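Long-range contacts in RagA protein (Porphyromonas gingivalis, PDB 6SLN), which probably imports peptides across the outer membrane as a beta-barrel member of the TonB-dependent receptor family: residues A[764-769]-A[783-788]; A[150-155]-A[730-735]. One frame throughout, in Å; residues are numbered along the deposited sequence.

Contact 1 (A[764-769]-A[783-788])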
# COMPACT_ATOMS: atom_id res chain seq x y z
N GLN A 764 30.07 -33.16 15.19
CA GLN A 764 30.43 -31.95 14.47
C GLN A 764 31.87 -31.57 14.79
O GLN A 764 32.39 -31.87 15.87
CB GLN A 764 29.49 -30.81 14.87
CG GLN A 764 29.33 -29.70 13.87
CD GLN A 764 28.89 -28.40 14.52
OE1 GLN A 764 29.71 -27.68 15.11
NE2 GLN A 764 27.58 -28.10 14.43
N GLU A 765 32.53 -30.91 13.83
CA GLU A 765 33.89 -30.43 14.07
C GLU A 765 34.14 -29.26 13.12
O GLU A 765 34.40 -29.47 11.93
CB GLU A 765 34.94 -31.52 13.87
CG GLU A 765 36.38 -31.06 14.25
CD GLU A 765 37.50 -32.04 13.87
OE1 GLU A 765 37.25 -33.26 13.79
OE2 GLU A 765 38.63 -31.57 13.67
N ILE A 766 34.04 -28.04 13.66
CA ILE A 766 34.67 -26.90 13.01
C ILE A 766 36.11 -27.26 12.71
O ILE A 766 36.76 -27.93 13.51
CB ILE A 766 34.57 -25.66 13.92
CG1 ILE A 766 33.11 -25.41 14.31
CG2 ILE A 766 35.23 -24.45 13.25
CD1 ILE A 766 32.95 -24.49 15.49
N THR A 767 36.60 -26.87 11.55
CA THR A 767 38.00 -27.13 11.23
C THR A 767 38.78 -25.88 10.83
O THR A 767 40.01 -25.92 10.81
CB THR A 767 38.13 -28.21 10.14
OG1 THR A 767 37.26 -27.92 9.04
CG2 THR A 767 37.75 -29.57 10.69
N LYS A 768 38.11 -24.77 10.56
CA LYS A 768 38.77 -23.53 10.17
C LYS A 768 37.76 -22.42 10.35
O LYS A 768 36.56 -22.62 10.10
CB LYS A 768 39.27 -23.57 8.72
CG LYS A 768 40.23 -22.46 8.35
CD LYS A 768 40.61 -22.45 6.84
CE LYS A 768 41.16 -23.77 6.37
NZ LYS A 768 40.12 -24.54 5.62
N LEU A 769 38.24 -21.24 10.74
CA LEU A 769 37.34 -20.12 11.04
C LEU A 769 37.71 -18.95 10.14
O LEU A 769 37.72 -19.10 8.93
CB LEU A 769 37.33 -19.80 12.51
CG LEU A 769 36.64 -20.84 13.37
CD1 LEU A 769 37.00 -20.71 14.84
CD2 LEU A 769 35.15 -20.73 13.12
N THR A 783 28.13 -19.48 23.66
CA THR A 783 28.61 -20.45 22.68
C THR A 783 29.95 -20.00 22.08
O THR A 783 30.32 -18.82 22.12
CB THR A 783 27.59 -20.65 21.55
OG1 THR A 783 27.53 -19.45 20.75
CG2 THR A 783 26.20 -20.98 22.10
N ILE A 784 30.68 -20.96 21.51
CA ILE A 784 31.97 -20.67 20.91
C ILE A 784 32.18 -21.55 19.69
O ILE A 784 31.76 -22.72 19.66
CB ILE A 784 33.13 -20.85 21.91
CG1 ILE A 784 34.42 -20.21 21.38
CG2 ILE A 784 33.38 -22.31 22.17
CD1 ILE A 784 35.58 -20.31 22.31
N TRP A 785 32.80 -20.96 18.68
CA TRP A 785 33.44 -21.69 17.59
C TRP A 785 34.91 -21.91 17.96
O TRP A 785 35.62 -20.95 18.26
CB TRP A 785 33.31 -20.89 16.30
CG TRP A 785 31.89 -20.70 15.82
CD1 TRP A 785 30.81 -21.52 16.07
CD2 TRP A 785 31.40 -19.65 14.97
NE1 TRP A 785 29.69 -21.02 15.44
CE2 TRP A 785 30.03 -19.88 14.76
CE3 TRP A 785 31.99 -18.53 14.38
CZ2 TRP A 785 29.25 -19.04 13.97
CZ3 TRP A 785 31.20 -17.69 13.61
CH2 TRP A 785 29.86 -17.95 13.41
N GLU A 786 35.35 -23.17 17.98
CA GLU A 786 36.75 -23.48 18.27
C GLU A 786 37.22 -24.64 17.40
O GLU A 786 36.59 -25.70 17.37
CB GLU A 786 36.94 -23.82 19.75
CG GLU A 786 38.39 -24.02 20.14
CD GLU A 786 38.59 -24.06 21.63
OE1 GLU A 786 37.59 -23.86 22.35
OE2 GLU A 786 39.72 -24.29 22.10
N ILE A 787 38.36 -24.45 16.73
CA ILE A 787 38.72 -25.30 15.59
C ILE A 787 38.80 -26.78 15.95
O ILE A 787 38.58 -27.64 15.09
CB ILE A 787 40.03 -24.78 14.96
CG1 ILE A 787 39.71 -23.69 13.94
CG2 ILE A 787 40.86 -25.91 14.32
CD1 ILE A 787 40.89 -23.23 13.15
N GLY A 788 39.10 -27.12 17.18
CA GLY A 788 39.13 -28.56 17.32
C GLY A 788 37.81 -29.26 17.64
O GLY A 788 37.83 -30.46 17.94

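Contact 2 (A[150-155]-A[730-735])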
# COMPACT_ATOMS: atom_id res chain seq x y z
N GLY A 150 25.35 -28.11 8.41
CA GLY A 150 26.45 -28.09 7.48
C GLY A 150 27.19 -26.77 7.37
O GLY A 150 28.14 -26.67 6.59
N SER A 151 26.80 -25.74 8.13
CA SER A 151 27.40 -24.44 7.88
C SER A 151 27.17 -23.52 9.07
O SER A 151 26.14 -23.60 9.74
CB SER A 151 26.84 -23.80 6.60
OG SER A 151 27.06 -22.39 6.56
N LEU A 152 28.15 -22.66 9.33
CA LEU A 152 28.03 -21.65 10.37
C LEU A 152 27.32 -20.38 9.90
O LEU A 152 27.25 -19.40 10.65
CB LEU A 152 29.42 -21.30 10.91
CG LEU A 152 30.27 -22.47 11.40
CD1 LEU A 152 31.48 -21.91 12.10
CD2 LEU A 152 29.47 -23.33 12.34
N GLY A 153 26.78 -20.37 8.67
CA GLY A 153 26.12 -19.19 8.13
C GLY A 153 24.95 -19.52 7.23
O GLY A 153 23.79 -19.28 7.58
N ALA A 154 25.24 -20.06 6.05
CA ALA A 154 24.21 -20.52 5.14
C ALA A 154 23.24 -21.44 5.87
O ALA A 154 23.63 -22.23 6.74
CB ALA A 154 24.84 -21.25 3.95
N SER A 155 21.96 -21.31 5.55
CA SER A 155 20.95 -22.16 6.14
C SER A 155 21.28 -23.64 5.94
O SER A 155 21.90 -24.04 4.96
CB SER A 155 19.59 -21.88 5.51
OG SER A 155 18.81 -23.05 5.56
N GLY A 730 36.68 -20.46 6.37
CA GLY A 730 36.61 -21.52 7.33
C GLY A 730 36.08 -22.81 6.75
O GLY A 730 35.86 -22.96 5.54
N SER A 731 35.88 -23.79 7.64
CA SER A 731 35.35 -25.08 7.22
C SER A 731 34.94 -25.90 8.44
O SER A 731 35.47 -25.71 9.54
CB SER A 731 36.36 -25.87 6.37
OG SER A 731 37.58 -25.99 7.06
N MET A 732 33.98 -26.79 8.21
CA MET A 732 33.43 -27.70 9.20
C MET A 732 33.54 -29.12 8.68
O MET A 732 34.16 -29.38 7.64
CB MET A 732 31.96 -27.42 9.51
CG MET A 732 31.64 -26.14 10.19
SD MET A 732 29.85 -25.96 10.12
CE MET A 732 29.39 -27.25 11.29
N LYS A 733 32.87 -30.03 9.37
CA LYS A 733 32.91 -31.46 9.13
C LYS A 733 31.84 -32.09 10.00
O LYS A 733 31.62 -31.66 11.13
CB LYS A 733 34.31 -32.02 9.45
CG LYS A 733 34.60 -33.41 8.90
CD LYS A 733 35.77 -34.06 9.69
CE LYS A 733 36.81 -34.64 8.76
NZ LYS A 733 37.31 -35.98 9.18
N ASN A 734 31.17 -33.10 9.46
CA ASN A 734 30.09 -33.78 10.15
C ASN A 734 30.24 -35.27 9.93
O ASN A 734 30.22 -35.73 8.78
CB ASN A 734 28.73 -33.29 9.66
CG ASN A 734 28.20 -32.15 10.49
OD1 ASN A 734 27.79 -32.34 11.63
ND2 ASN A 734 28.22 -30.96 9.94
N THR A 735 30.41 -36.02 11.01
CA THR A 735 30.65 -37.45 10.93
C THR A 735 29.67 -38.15 11.85
O THR A 735 29.50 -37.75 13.00
CB THR A 735 32.09 -37.77 11.28
OG1 THR A 735 32.94 -37.02 10.40
CG2 THR A 735 32.39 -39.28 11.16

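Contact 1 (A[764-769]-A[783-788])
Ile766 and Leu769 pack against Trp785 and Ile787 where a TonB-dependent receptor barrel passes from strand 752-764 into the loop beyond it. Segment 764-769 carries a classic beta bulge, with Thr767 and Lys768 both facing Ser731; strand 783-786 belongs to a small antiparallel sheet, between strands 775-778 and 792-802, which this contact seats on the loop leaving the barrel strand. The tight part is apolar. CD1 of Ile766 lies 3.5 Å from CA of Trp785, and the same methyl meets ring atom CD1 of Trp785 at 3.7 Å, approaching the indole obliquely. CG1 of Ile766 is anti to its carbonyl carbon (chi1 -55°), a turn that sends the ethyl branch toward the tryptophan. Leu769 crosses Trp785 at a slant, its CD2 at 3.7 Å from CB of Trp785; the indole itself leads off toward Leu152 in the plug and Leu778. The looser side is nearer solvent. Here the aliphatic stem of Glu765 merely skirts Gly788, CG to O at 4.0 Å, and Thr767 OG1 and Lys768 NZ are both hydrogen-bonded to Ser731 OG, outside the two segments. Between the two regions, partly exposed Ile787 contributes the most buried area of any residue in the contact. It spreads over the backbone of the bulge, with CG2 at 3.6 Å from O of Thr767 and CD1 at 3.7 Å from CA of Lys768.

Contact 2 (A[150-155]-A[730-735])
Met732 and Leu152 join the plug to the barrel wall through a thioether set against a leucine, each side chain leaving its backbone toward the other segment. The apolar contact is centred on sulfur: SD of Met732 lies 3.5 Å from CD2 of Leu152 and 3.7 Å from CG of the same leucine. Met732 bends at its last torsion (chi3 71°), which turns CE out of line with the preceding chain and leaves it 4.1 Å from CD2 of Leu152. Met710 of strand 696-715 touches both side chains, so the pair sits against a second part of the barrel wall. Backbone packing comes next. The sulfur also rests beside the plug main chain, 3.6 Å from N of Ser151, and ND2 of Asn734 stands 4.2 Å from CA of Gly150. Hydrogen bonding shapes the plug loop and ties its flanks. Ser151 OG accepts from N of Gly153 at 2.9 Å (161° at the hydrogen), making an ST turn, and it is also hydrogen-bonded to Glu678. Asn734 uses both ends of its amide, ND2 to Thr149 O in the plug and OD1 to Asn762 in strand 752-764, while Thr707 OG1 is hydrogen-bonded to Gly150 O. With the segments themselves meeting by undirected thioether and methyl packing, the specific grip of plug on barrel here probably comes largely from these hydrogen bonds at the margins.

Contact 2 includes the start of strand 732-746 and sets the plug against it; contact 1 lies beside that strand, through the bulged segment 764-769. Their centres are about 9 Å apart, and besides the link through Ser731, Met732 packs against Gln764. Contact 2 is the buried one, small and sulfur-centred, joining regions far apart in sequence. Contact 1 is larger and only partly buried, linking the end of barrel strand 752-764 to the small separate sheet that holds strand 783-786; its branched aliphatic groups gather round an indole and give way to polar and charged residues and a glycine at the solvent side. Leu152 bridges the two by touching Leu769.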